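Local structure of protein Cdhr2 (Mus musculus, 5CYX) at residues V244-S249 and V300-K305; Y259-S264 and F270-D275; G276-N281 and M318-R323. The protein probably acts as an intermicrovillar adhesion molecule, a cadherin-family protein forming calcium-dependent heterophilic complexes with CDHR5 that control the packing of microvilli on epithelial cells. All coordinates share one frame; numbering follows the deposited sequence.

Interaction 1 (V244-S249 and V300-K305); sequences VEAVDS and VTATEK. With CA (calcium ion), chain F.
D248 carries its carboxylate on a CG anti to the backbone N (chi1 -179°), while E304 turns CG beside its own N (chi1 -68°) and then runs out extended, and these two choices bring both acids onto one calcium ion. The site belongs to a cadherin repeat, the third in this construct: strand 240-248 lies in one sheet of its beta-sandwich and strand 295-304 in the other. The side chains cross at about a right angle, with carboxylate planes 51° apart. D248 binds through one oxygen, OD1 at 2.4 Å from the calcium, whereas E304 is bidentate, OE1 at 2.4 Å and OE2 at 2.5 Å. D248 OD1 and E304 OE2 are therefore pressed to 2.9 Å, an approach of two acidic oxygens that the shared cation probably makes tolerable. Two waters, D250 OD2 and the carbonyl O of L218 fill the rest of the shell; L218 comes from the linker side and D250 completes the D-x-D pair begun by D248. Away from the metal, the sheets meet through small apolar groups. A246 CB and A302 CB stand 3.6 Å apart, which lets the strands come close, and F222 packs against both alanines. Farther along, where the strands diverge, V244 and V300 meet tip to tip, CG2 to CG1 at 4.1 Å. The second oxygen of D248 is not a ligand but fixes the carboxylate's rotation: OD2 accepts from the backbone N of D255 and, at 2.7 Å, from a water that itself binds the calcium.

Interaction 2 (Y259-S264 and F270-D275); sequences YSVSNS and FDIRED
Two edge strands of the cadherin beta-sandwich, 257-264 of one sheet and 270-272 of the other, face each other here without a hydrogen bond between them. The axes of these short strands come within 5.8 Å, their N-to-C directions 144° apart, roughly antiparallel. I272 is the wedge. With CG1 anti to the backbone N (chi1 -169°), its CG2 branch is pushed across the gap, 3.5 Å from S260 CA and 3.8 Å from V261 CG2, while CD1 reaches Y259 CB at 3.7 Å. V261 CG2 also rests on the backbone of the opposite strand, near D271 CA. The Y259 ring lies alongside the turn after I272: the carbonyl O of E274 sits at the ring edge, near its plane, 3.1 Å from Y259 CD1. At the far end of the ring the phenol OH accepts a hydrogen bond from the backbone N of A246. A serine here would probably leave the A246 N-H without this acceptor and open a gap beside the E274 carbonyl, where the ring edge now lies. On the outer side of the turn, R273 NH2 bridges to D275 OD2, in the guanidinium plane. S260 pairs by backbone with T301 of strand 295-304, and D271 with F279 of strand 277-280, so each edge strand stays tied to its own sheet.

Interaction 3 (G276-N281 and M318-R323); sequences GVIFVN and MWVTIR
I278 on strand 277-280 points into the interior of the beta-sandwich of this cadherin repeat and meets I322 and V320, two inward residues of strand 315-324 in the facing sheet. The closer part of the contact is the isoleucine pair: I278 CG2 approaches I322 CD1 to 4.2 Å, the two side chains crossing at a slant. The I278 torsion divides the work between its branches. CG1 lies beside the backbone N (chi1 -69°) and CG2 anti to it, leaving CG2 for I322 and the longer arm, ending in CD1, for V320. That second touch is looser, I278 CD1 to V320 CG2 at 4.5 Å, and no polar group joins the segments. Backbones stay well apart, 10.1 Å between the CA atoms of I278 and V320, so between these two segments only side-chain methyl groups meet. The other face of strand 315-324 is the solvent side: W319 and R323 are exposed there, W319 lying on Q297 and Q299 of the adjacent strand, and R323 NH2 bonding S228 OG. Inside, strand 240-248 adds L242 against I278 and V241 against I322, and strand 270-272 adds I272 to I278 and F270 to I322.

All three contacts lie in one cadherin repeat and join its two sheets at successive levels. Interaction 1 is at the calcium end, interaction 2 about 11 Å from it and interaction 3 about 14 Å, between centres; interactions 2 and 3 are about 7 Å apart. Their apolar groups form one continuous interior: V244 CG2 lies 3.8 Å from I272 CD1, which is 3.5 Å from I278 CG1, and I278 CD1 is 4.1 Å from V300 CG2. Strand pairing ties interactions 1 and 2 through a probable hydrogen bond of 2.8 Å from T301 N to S260 O. Only interaction 1 supplies metal ligands; the D248 side chain also lies about 7 Å from a second calcium ion.

Interaction 1 (V244-S249 and V300-K305)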
ATOM      1  N   VAL A 244     -44.280   4.546  23.191  1.00 72.58           N
ATOM      2  CA  VAL A 244     -43.497   4.116  22.034  1.00 72.30           C
ATOM      3  C   VAL A 244     -42.051   4.004  22.456  1.00 70.38           C
ATOM      4  O   VAL A 244     -41.641   4.601  23.449  1.00 72.43           O
ATOM      5  CB  VAL A 244     -43.621   5.054  20.812  1.00 71.86           C
ATOM      6  CG1 VAL A 244     -45.039   5.018  20.272  1.00 74.26           C
ATOM      7  CG2 VAL A 244     -43.239   6.487  21.136  1.00 69.61           C
ATOM      8  N   GLU A 245     -41.294   3.233  21.689  1.00 69.04           N
ATOM      9  CA  GLU A 245     -39.884   3.040  21.916  1.00 67.99           C
ATOM     10  C   GLU A 245     -39.119   2.978  20.591  1.00 66.45           C
ATOM     11  O   GLU A 245     -39.537   2.328  19.638  1.00 68.74           O
ATOM     12  CB  GLU A 245     -39.655   1.779  22.734  1.00 69.93           C
ATOM     13  CG  GLU A 245     -38.237   1.674  23.286  1.00 70.98           C
ATOM     14  CD  GLU A 245     -38.001   0.423  24.112  1.00 74.23           C
ATOM     15  OE1 GLU A 245     -36.872   0.240  24.596  1.00 77.66           O
ATOM     16  OE2 GLU A 245     -38.933  -0.390  24.280  1.00 77.97           O
ATOM     17  N   ALA A 246     -38.026   3.726  20.535  1.00 63.86           N
ATOM     18  CA  ALA A 246     -37.023   3.624  19.500  1.00 62.56           C
ATOM     19  C   ALA A 246     -35.708   3.406  20.163  1.00 62.47           C
ATOM     20  O   ALA A 246     -35.477   3.918  21.252  1.00 62.36           O
ATOM     21  CB  ALA A 246     -36.991   4.886  18.687  1.00 62.60           C
ATOM     22  N   VAL A 247     -34.835   2.634  19.535  1.00 63.24           N
ATOM     23  CA  VAL A 247     -33.527   2.338  20.129  1.00 62.23           C
ATOM     24  C   VAL A 247     -32.418   2.584  19.128  1.00 61.04           C
ATOM     25  O   VAL A 247     -32.608   2.468  17.910  1.00 60.48           O
ATOM     26  CB  VAL A 247     -33.434   0.887  20.667  1.00 64.49           C
ATOM     27  CG1 VAL A 247     -34.518   0.634  21.720  1.00 66.17           C
ATOM     28  CG2 VAL A 247     -33.564  -0.130  19.555  1.00 65.61           C
ATOM     29  N   ASP A 248     -31.249   2.884  19.669  1.00 57.83           N
ATOM     30  CA  ASP A 248     -30.058   3.178  18.892  1.00 57.19           C
ATOM     31  C   ASP A 248     -29.613   1.916  18.151  1.00 57.50           C
ATOM     32  O   ASP A 248     -29.432   0.865  18.766  1.00 57.07           O
ATOM     33  CB  ASP A 248     -28.982   3.675  19.847  1.00 56.40           C
ATOM     34  CG  ASP A 248     -27.704   4.033  19.172  1.00 56.55           C
ATOM     35  OD1 ASP A 248     -27.672   4.065  17.927  1.00 57.30           O
ATOM     36  OD2 ASP A 248     -26.728   4.313  19.902  1.00 55.12           O
ATOM     37  N   SER A 249     -29.448   2.022  16.822  1.00 57.02           N
ATOM     38  CA  SER A 249     -28.986   0.892  16.019  1.00 56.65           C
ATOM     39  C   SER A 249     -27.521   0.597  16.226  1.00 55.42           C
ATOM     40  O   SER A 249     -27.058  -0.487  15.899  1.00 54.22           O
ATOM     41  CB  SER A 249     -29.290   1.128  14.523  1.00 57.97           C
ATOM     42  OG  SER A 249     -30.657   1.327  14.369  1.00 57.75           O
ATOM     43  N   VAL A 300     -44.317  11.140  15.699  1.00 69.34           N
ATOM     44  CA  VAL A 300     -43.325  11.088  16.741  1.00 67.62           C
ATOM     45  C   VAL A 300     -41.928  10.961  16.125  1.00 67.00           C
ATOM     46  O   VAL A 300     -41.667  10.106  15.251  1.00 63.14           O
ATOM     47  CB  VAL A 300     -43.606   9.925  17.715  1.00 67.67           C
ATOM     48  CG1 VAL A 300     -42.463   9.749  18.705  1.00 64.94           C
ATOM     49  CG2 VAL A 300     -44.899  10.183  18.468  1.00 67.78           C
ATOM     50  N   THR A 301     -41.040  11.816  16.621  1.00 63.96           N
ATOM     51  CA  THR A 301     -39.653  11.865  16.198  1.00 64.95           C
ATOM     52  C   THR A 301     -38.821  11.453  17.400  1.00 63.78           C
ATOM     53  O   THR A 301     -39.042  11.960  18.486  1.00 60.55           O
ATOM     54  CB  THR A 301     -39.271  13.289  15.751  1.00 66.06           C
ATOM     55  OG1 THR A 301     -40.026  13.620  14.585  1.00 68.88           O
ATOM     56  CG2 THR A 301     -37.798  13.408  15.436  1.00 66.49           C
ATOM     57  N   ALA A 302     -37.922  10.493  17.188  1.00 64.16           N
ATOM     58  CA  ALA A 302     -36.980  10.019  18.181  1.00 62.16           C
ATOM     59  C   ALA A 302     -35.621  10.538  17.777  1.00 61.63           C
ATOM     60  O   ALA A 302     -35.242  10.429  16.633  1.00 61.77           O
ATOM     61  CB  ALA A 302     -36.972   8.497  18.214  1.00 62.87           C
ATOM     62  N   THR A 303     -34.880  11.074  18.734  1.00 60.34           N
ATOM     63  CA  THR A 303     -33.580  11.691  18.498  1.00 60.71           C
ATOM     64  C   THR A 303     -32.615  11.172  19.568  1.00 60.06           C
ATOM     65  O   THR A 303     -32.923  11.210  20.767  1.00 59.36           O
ATOM     66  CB  THR A 303     -33.676  13.229  18.615  1.00 61.00           C
ATOM     67  OG1 THR A 303     -34.748  13.718  17.803  1.00 63.44           O
ATOM     68  CG2 THR A 303     -32.406  13.892  18.192  1.00 62.08           C
ATOM     69  N   GLU A 304     -31.455  10.688  19.133  1.00 60.51           N
ATOM     70  CA  GLU A 304     -30.404  10.276  20.038  1.00 60.17           C
ATOM     71  C   GLU A 304     -29.901  11.495  20.782  1.00 61.36           C
ATOM     72  O   GLU A 304     -30.002  12.613  20.300  1.00 61.13           O
ATOM     73  CB  GLU A 304     -29.281   9.559  19.298  1.00 59.69           C
ATOM     74  CG  GLU A 304     -29.747   8.214  18.752  1.00 60.24           C
ATOM     75  CD  GLU A 304     -28.720   7.462  17.927  1.00 59.88           C
ATOM     76  OE1 GLU A 304     -27.521   7.740  18.002  1.00 62.21           O
ATOM     77  OE2 GLU A 304     -29.096   6.507  17.241  1.00 60.07           O
ATOM     78  N   LYS A 305     -29.373  11.284  21.969  1.00 63.35           N
ATOM     79  CA  LYS A 305     -28.963  12.411  22.791  1.00 64.11           C
ATOM     80  C   LYS A 305     -27.670  13.020  22.309  1.00 63.59           C
ATOM     81  O   LYS A 305     -27.497  14.216  22.395  1.00 63.70           O
ATOM     82  CB  LYS A 305     -28.879  12.010  24.258  1.00 68.76           C
ATOM     83  CG  LYS A 305     -30.265  11.889  24.891  1.00 71.74           C
ATOM     84  CD  LYS A 305     -30.247  11.910  26.422  1.00 74.71           C
ATOM     85  CE  LYS A 305     -30.036  13.298  26.991  1.00 76.06           C
ATOM     86  NZ  LYS A 305     -29.924  13.231  28.479  1.00 79.27           N
TER
HETATM   87 CA    CA F1005     -26.782   5.908  16.642  1.00 55.54          CA
HETATM   88  O   HOH W   1     -25.182   6.029  18.554  1.00 41.62           O
HETATM   89  O   HOH W   2     -25.729   7.897  15.454  1.00 42.90           O

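Interaction 2 (Y259-S264 and F270-D275)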
ATOM      1  N   TYR A 259     -37.810  11.944  22.577  1.00 59.21           N
ATOM      2  CA  TYR A 259     -38.927  11.927  21.632  1.00 59.23           C
ATOM      3  C   TYR A 259     -39.544  13.305  21.626  1.00 60.40           C
ATOM      4  O   TYR A 259     -39.471  14.013  22.594  1.00 57.40           O
ATOM      5  CB  TYR A 259     -39.990  10.897  22.072  1.00 58.26           C
ATOM      6  CG  TYR A 259     -39.414   9.505  22.289  1.00 57.95           C
ATOM      7  CD1 TYR A 259     -38.871   9.102  23.524  1.00 57.89           C
ATOM      8  CD2 TYR A 259     -39.399   8.605  21.268  1.00 58.08           C
ATOM      9  CE1 TYR A 259     -38.324   7.823  23.689  1.00 57.52           C
ATOM     10  CE2 TYR A 259     -38.864   7.352  21.425  1.00 58.25           C
ATOM     11  CZ  TYR A 259     -38.348   6.945  22.611  1.00 56.62           C
ATOM     12  OH  TYR A 259     -37.830   5.669  22.638  1.00 55.51           O
ATOM     13  N   SER A 260     -40.138  13.689  20.514  1.00 63.15           N
ATOM     14  CA  SER A 260     -40.986  14.886  20.434  1.00 64.72           C
ATOM     15  C   SER A 260     -42.059  14.604  19.377  1.00 66.37           C
ATOM     16  O   SER A 260     -41.866  13.770  18.524  1.00 65.67           O
ATOM     17  CB  SER A 260     -40.160  16.117  20.053  1.00 65.59           C
ATOM     18  OG  SER A 260     -39.418  15.864  18.860  1.00 67.42           O
ATOM     19  N   VAL A 261     -43.198  15.260  19.524  1.00 69.73           N
ATOM     20  CA  VAL A 261     -44.264  15.237  18.568  1.00 73.19           C
ATOM     21  C   VAL A 261     -43.892  16.304  17.555  1.00 76.98           C
ATOM     22  O   VAL A 261     -43.838  17.500  17.882  1.00 75.24           O
ATOM     23  CB  VAL A 261     -45.623  15.550  19.203  1.00 72.13           C
ATOM     24  CG1 VAL A 261     -46.708  15.597  18.129  1.00 73.00           C
ATOM     25  CG2 VAL A 261     -45.948  14.485  20.228  1.00 71.73           C
ATOM     26  N   SER A 262     -43.596  15.842  16.345  1.00 81.34           N
ATOM     27  CA  SER A 262     -43.117  16.692  15.257  1.00 84.55           C
ATOM     28  C   SER A 262     -44.265  17.209  14.384  1.00 86.22           C
ATOM     29  O   SER A 262     -44.077  18.158  13.619  1.00 87.51           O
ATOM     30  CB  SER A 262     -42.093  15.919  14.406  1.00 85.41           C
ATOM     31  OG  SER A 262     -42.391  14.528  14.356  1.00 85.03           O
ATOM     32  N   ASN A 263     -45.438  16.574  14.490  1.00 86.46           N
ATOM     33  CA  ASN A 263     -46.589  16.915  13.670  1.00 87.42           C
ATOM     34  C   ASN A 263     -47.844  16.182  14.100  1.00 87.16           C
ATOM     35  O   ASN A 263     -47.758  15.077  14.638  1.00 85.81           O
ATOM     36  CB  ASN A 263     -46.318  16.542  12.210  1.00 91.61           C
ATOM     37  CG  ASN A 263     -46.790  17.599  11.263  1.00 94.45           C
ATOM     38  OD1 ASN A 263     -47.921  18.072  11.366  1.00 97.70           O
ATOM     39  ND2 ASN A 263     -45.920  18.008  10.356  1.00 96.86           N
ATOM     40  N   SER A 264     -49.011  16.772  13.822  1.00 87.64           N
ATOM     41  CA  SER A 264     -50.276  16.055  13.965  1.00 87.66           C
ATOM     42  C   SER A 264     -51.490  16.669  13.242  1.00 90.93           C
ATOM     43  O   SER A 264     -51.473  17.811  12.782  1.00 93.40           O
ATOM     44  CB  SER A 264     -50.639  15.920  15.446  1.00 84.34           C
ATOM     45  OG  SER A 264     -51.297  17.062  15.926  1.00 80.57           O
ATOM     46  N   PHE A 270     -52.076  16.214  21.929  1.00 71.36           N
ATOM     47  CA  PHE A 270     -51.118  15.283  22.543  1.00 71.65           C
ATOM     48  C   PHE A 270     -49.672  15.779  22.539  1.00 70.20           C
ATOM     49  O   PHE A 270     -49.263  16.477  21.630  1.00 73.87           O
ATOM     50  CB  PHE A 270     -51.172  13.947  21.819  1.00 71.43           C
ATOM     51  CG  PHE A 270     -52.536  13.372  21.752  1.00 73.17           C
ATOM     52  CD1 PHE A 270     -53.077  12.708  22.852  1.00 73.53           C
ATOM     53  CD2 PHE A 270     -53.311  13.513  20.588  1.00 73.90           C
ATOM     54  CE1 PHE A 270     -54.368  12.187  22.792  1.00 73.94           C
ATOM     55  CE2 PHE A 270     -54.591  13.009  20.536  1.00 73.88           C
ATOM     56  CZ  PHE A 270     -55.117  12.340  21.630  1.00 74.95           C
ATOM     57  N   ASP A 271     -48.908  15.391  23.552  1.00 66.81           N
ATOM     58  CA  ASP A 271     -47.439  15.581  23.568  1.00 65.64           C
ATOM     59  C   ASP A 271     -46.789  14.266  24.060  1.00 64.94           C
ATOM     60  O   ASP A 271     -47.487  13.264  24.274  1.00 65.10           O
ATOM     61  CB  ASP A 271     -47.037  16.824  24.407  1.00 63.40           C
ATOM     62  CG  ASP A 271     -45.718  17.494  23.937  1.00 62.84           C
ATOM     63  OD1 ASP A 271     -45.007  16.950  23.086  1.00 61.76           O
ATOM     64  OD2 ASP A 271     -45.337  18.586  24.458  1.00 65.87           O
ATOM     65  N   ILE A 272     -45.461  14.252  24.166  1.00 64.31           N
ATOM     66  CA  ILE A 272     -44.712  13.050  24.549  1.00 63.43           C
ATOM     67  C   ILE A 272     -43.537  13.399  25.489  1.00 64.39           C
ATOM     68  O   ILE A 272     -42.945  14.453  25.336  1.00 63.71           O
ATOM     69  CB  ILE A 272     -44.227  12.314  23.291  1.00 63.03           C
ATOM     70  CG1 ILE A 272     -43.683  10.941  23.657  1.00 63.30           C
ATOM     71  CG2 ILE A 272     -43.187  13.138  22.514  1.00 62.09           C
ATOM     72  CD1 ILE A 272     -43.549  10.030  22.454  1.00 64.74           C
ATOM     73  N   ARG A 273     -43.228  12.518  26.447  1.00 65.89           N
ATOM     74  CA  ARG A 273     -42.064  12.671  27.326  1.00 68.76           C
ATOM     75  C   ARG A 273     -40.807  12.014  26.762  1.00 67.38           C
ATOM     76  O   ARG A 273     -40.877  11.224  25.828  1.00 65.17           O
ATOM     77  CB  ARG A 273     -42.332  12.039  28.698  1.00 72.51           C
ATOM     78  CG  ARG A 273     -43.521  12.594  29.442  1.00 74.26           C
ATOM     79  CD  ARG A 273     -43.335  12.438  30.930  1.00 76.71           C
ATOM     80  NE  ARG A 273     -43.279  11.037  31.341  1.00 79.15           N
ATOM     81  CZ  ARG A 273     -44.305  10.325  31.833  1.00 79.75           C
ATOM     82  NH1 ARG A 273     -45.518  10.866  31.995  1.00 79.02           N
ATOM     83  NH2 ARG A 273     -44.111   9.047  32.166  1.00 79.09           N
ATOM     84  N   GLU A 274     -39.667  12.326  27.383  1.00 65.69           N
ATOM     85  CA  GLU A 274     -38.367  11.734  27.050  1.00 66.58           C
ATOM     86  C   GLU A 274     -38.354  10.205  27.072  1.00 65.26           C
ATOM     87  O   GLU A 274     -37.586   9.577  26.331  1.00 62.82           O
ATOM     88  CB  GLU A 274     -37.284  12.254  28.001  1.00 69.97           C
ATOM     89  CG  GLU A 274     -36.780  13.669  27.674  1.00 73.18           C
ATOM     90  CD  GLU A 274     -35.637  14.147  28.595  1.00 76.89           C
ATOM     91  OE1 GLU A 274     -35.908  14.635  29.707  1.00 79.23           O
ATOM     92  OE2 GLU A 274     -34.456  14.049  28.206  1.00 80.24           O
ATOM     93  N   ASP A 275     -39.195   9.619  27.928  1.00 64.11           N
ATOM     94  CA  ASP A 275     -39.273   8.176  28.070  1.00 65.00           C
ATOM     95  C   ASP A 275     -40.261   7.503  27.078  1.00 63.92           C
ATOM     96  O   ASP A 275     -40.593   6.352  27.268  1.00 63.36           O
ATOM     97  CB  ASP A 275     -39.598   7.783  29.518  1.00 65.94           C
ATOM     98  CG  ASP A 275     -41.012   8.160  29.947  1.00 68.19           C
ATOM     99  OD1 ASP A 275     -41.728   8.909  29.237  1.00 66.08           O
ATOM    100  OD2 ASP A 275     -41.402   7.713  31.044  1.00 73.57           O
TER
HETATM  101  O   HOH W   3     -51.521  16.378  19.251  1.00 60.25           O

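Interaction 3 (G276-N281 and M318-R323)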
ATOM      1  N   GLY A 276     -40.737   8.238  26.069  1.00 63.62           N
ATOM      2  CA  GLY A 276     -41.619   7.698  25.032  1.00 63.29           C
ATOM      3  C   GLY A 276     -43.113   7.647  25.352  1.00 63.30           C
ATOM      4  O   GLY A 276     -43.902   7.144  24.542  1.00 62.30           O
ATOM      5  N   VAL A 277     -43.512   8.184  26.503  1.00 62.50           N
ATOM      6  CA  VAL A 277     -44.910   8.146  26.908  1.00 62.19           C
ATOM      7  C   VAL A 277     -45.660   9.344  26.360  1.00 62.19           C
ATOM      8  O   VAL A 277     -45.333  10.527  26.677  1.00 60.46           O
ATOM      9  CB  VAL A 277     -45.092   8.170  28.434  1.00 61.28           C
ATOM     10  CG1 VAL A 277     -46.579   8.221  28.780  1.00 61.81           C
ATOM     11  CG2 VAL A 277     -44.437   6.958  29.082  1.00 61.88           C
ATOM     12  N   ILE A 278     -46.720   9.021  25.644  1.00 60.54           N
ATOM     13  CA  ILE A 278     -47.590   9.975  24.987  1.00 62.43           C
ATOM     14  C   ILE A 278     -48.771  10.280  25.897  1.00 63.21           C
ATOM     15  O   ILE A 278     -49.485   9.377  26.338  1.00 64.06           O
ATOM     16  CB  ILE A 278     -48.095   9.413  23.634  1.00 64.14           C
ATOM     17  CG1 ILE A 278     -46.929   9.334  22.632  1.00 64.63           C
ATOM     18  CG2 ILE A 278     -49.262  10.246  23.092  1.00 64.84           C
ATOM     19  CD1 ILE A 278     -47.230   8.544  21.369  1.00 67.51           C
ATOM     20  N   PHE A 279     -48.982  11.567  26.152  1.00 64.64           N
ATOM     21  CA  PHE A 279     -49.983  12.012  27.098  1.00 65.53           C
ATOM     22  C   PHE A 279     -50.964  13.029  26.512  1.00 66.16           C
ATOM     23  O   PHE A 279     -50.664  13.706  25.514  1.00 65.61           O
ATOM     24  CB  PHE A 279     -49.329  12.575  28.361  1.00 64.70           C
ATOM     25  CG  PHE A 279     -48.355  13.721  28.132  1.00 63.81           C
ATOM     26  CD1 PHE A 279     -48.787  15.044  28.168  1.00 64.64           C
ATOM     27  CD2 PHE A 279     -46.994  13.476  27.959  1.00 62.80           C
ATOM     28  CE1 PHE A 279     -47.896  16.106  28.023  1.00 64.71           C
ATOM     29  CE2 PHE A 279     -46.098  14.518  27.775  1.00 62.92           C
ATOM     30  CZ  PHE A 279     -46.541  15.843  27.832  1.00 63.83           C
ATOM     31  N   VAL A 280     -52.125  13.129  27.170  1.00 65.91           N
ATOM     32  CA  VAL A 280     -53.137  14.136  26.847  1.00 65.10           C
ATOM     33  C   VAL A 280     -52.597  15.517  27.258  1.00 64.06           C
ATOM     34  O   VAL A 280     -52.243  15.729  28.435  1.00 61.94           O
ATOM     35  CB  VAL A 280     -54.483  13.825  27.547  1.00 66.68           C
ATOM     36  CG1 VAL A 280     -55.432  15.028  27.487  1.00 67.30           C
ATOM     37  CG2 VAL A 280     -55.127  12.577  26.934  1.00 67.54           C
ATOM     38  N   ASN A 281     -52.557  16.437  26.293  1.00 62.95           N
ATOM     39  CA  ASN A 281     -51.938  17.761  26.452  1.00 64.17           C
ATOM     40  C   ASN A 281     -52.918  18.909  26.153  1.00 67.68           C
ATOM     41  O   ASN A 281     -52.535  20.073  25.981  1.00 67.08           O
ATOM     42  CB  ASN A 281     -50.764  17.773  25.511  1.00 62.46           C
ATOM     43  CG  ASN A 281     -49.885  18.985  25.654  1.00 63.65           C
ATOM     44  OD1 ASN A 281     -49.272  19.250  26.737  1.00 60.15           O
ATOM     45  ND2 ASN A 281     -49.766  19.727  24.546  1.00 62.16           N
ATOM     46  N   MET A 318     -42.106   8.520  12.946  1.00 75.99           N
ATOM     47  CA  MET A 318     -43.257   7.777  12.471  1.00 80.29           C
ATOM     48  C   MET A 318     -44.522   8.329  13.053  1.00 78.54           C
ATOM     49  O   MET A 318     -44.489   9.100  14.022  1.00 70.92           O
ATOM     50  CB  MET A 318     -43.168   6.299  12.830  1.00 82.89           C
ATOM     51  CG  MET A 318     -43.282   6.021  14.326  1.00 82.46           C
ATOM     52  SD  MET A 318     -42.924   4.265  14.451  1.00 87.23           S
ATOM     53  CE  MET A 318     -43.844   3.863  15.883  1.00 85.33           C
ATOM     54  N   TRP A 319     -45.617   7.870  12.438  1.00 79.08           N
ATOM     55  CA  TRP A 319     -46.980   8.262  12.730  1.00 80.44           C
ATOM     56  C   TRP A 319     -47.649   7.242  13.634  1.00 81.04           C
ATOM     57  O   TRP A 319     -47.434   6.036  13.483  1.00 85.75           O
ATOM     58  CB  TRP A 319     -47.791   8.370  11.417  1.00 82.84           C
ATOM     59  CG  TRP A 319     -47.369   9.538  10.633  1.00 82.88           C
ATOM     60  CD1 TRP A 319     -46.383   9.576   9.709  1.00 84.15           C
ATOM     61  CD2 TRP A 319     -47.877  10.872  10.741  1.00 82.82           C
ATOM     62  NE1 TRP A 319     -46.241  10.850   9.217  1.00 84.27           N
ATOM     63  CE2 TRP A 319     -47.152  11.666   9.827  1.00 82.73           C
ATOM     64  CE3 TRP A 319     -48.873  11.477  11.528  1.00 83.36           C
ATOM     65  CZ2 TRP A 319     -47.390  13.031   9.658  1.00 82.89           C
ATOM     66  CZ3 TRP A 319     -49.118  12.844  11.363  1.00 82.98           C
ATOM     67  CH2 TRP A 319     -48.374  13.602  10.421  1.00 83.54           C
ATOM     68  N   VAL A 320     -48.507   7.744  14.507  1.00 78.65           N
ATOM     69  CA  VAL A 320     -49.230   6.965  15.500  1.00 79.02           C
ATOM     70  C   VAL A 320     -50.697   7.357  15.401  1.00 78.73           C
ATOM     71  O   VAL A 320     -51.015   8.561  15.340  1.00 76.27           O
ATOM     72  CB  VAL A 320     -48.770   7.323  16.949  1.00 76.90           C
ATOM     73  CG1 VAL A 320     -49.637   6.617  17.997  1.00 78.30           C
ATOM     74  CG2 VAL A 320     -47.298   6.999  17.154  1.00 75.03           C
ATOM     75  N   THR A 321     -51.585   6.357  15.443  1.00 78.39           N
ATOM     76  CA  THR A 321     -53.022   6.613  15.440  1.00 79.90           C
ATOM     77  C   THR A 321     -53.645   6.439  16.820  1.00 80.04           C
ATOM     78  O   THR A 321     -53.380   5.457  17.527  1.00 80.33           O
ATOM     79  CB  THR A 321     -53.725   5.706  14.424  1.00 82.31           C
ATOM     80  OG1 THR A 321     -53.189   5.995  13.142  1.00 82.15           O
ATOM     81  CG2 THR A 321     -55.211   5.980  14.400  1.00 83.43           C
ATOM     82  N   ILE A 322     -54.496   7.391  17.186  1.00 82.95           N
ATOM     83  CA  ILE A 322     -55.110   7.420  18.519  1.00 85.92           C
ATOM     84  C   ILE A 322     -56.625   7.608  18.424  1.00 88.93           C
ATOM     85  O   ILE A 322     -57.100   8.597  17.851  1.00 89.29           O
ATOM     86  CB  ILE A 322     -54.533   8.554  19.384  1.00 83.30           C
ATOM     87  CG1 ILE A 322     -53.026   8.353  19.569  1.00 82.72           C
ATOM     88  CG2 ILE A 322     -55.252   8.603  20.736  1.00 83.40           C
ATOM     89  CD1 ILE A 322     -52.356   9.440  20.406  1.00 81.67           C
ATOM     90  N   ARG A 323     -57.358   6.692  19.053  1.00 92.23           N
ATOM     91  CA  ARG A 323     -58.821   6.634  18.946  1.00 95.83           C
ATOM     92  C   ARG A 323     -59.409   7.402  20.116  1.00 92.62           C
ATOM     93  O   ARG A 323     -59.138   7.055  21.261  1.00 87.99           O
ATOM     94  CB  ARG A 323     -59.310   5.171  18.972  1.00 99.59           C
ATOM     95  CG  ARG A 323     -58.567   4.251  18.001  1.00104.95           C
ATOM     96  CD  ARG A 323     -58.882   2.758  18.146  1.00108.90           C
ATOM     97  NE  ARG A 323     -57.633   1.989  18.038  1.00111.13           N
ATOM     98  CZ  ARG A 323     -56.933   1.459  19.051  1.00112.32           C
ATOM     99  NH1 ARG A 323     -57.346   1.537  20.314  1.00111.47           N
ATOM    100  NH2 ARG A 323     -55.798   0.813  18.796  1.00114.66           N
TER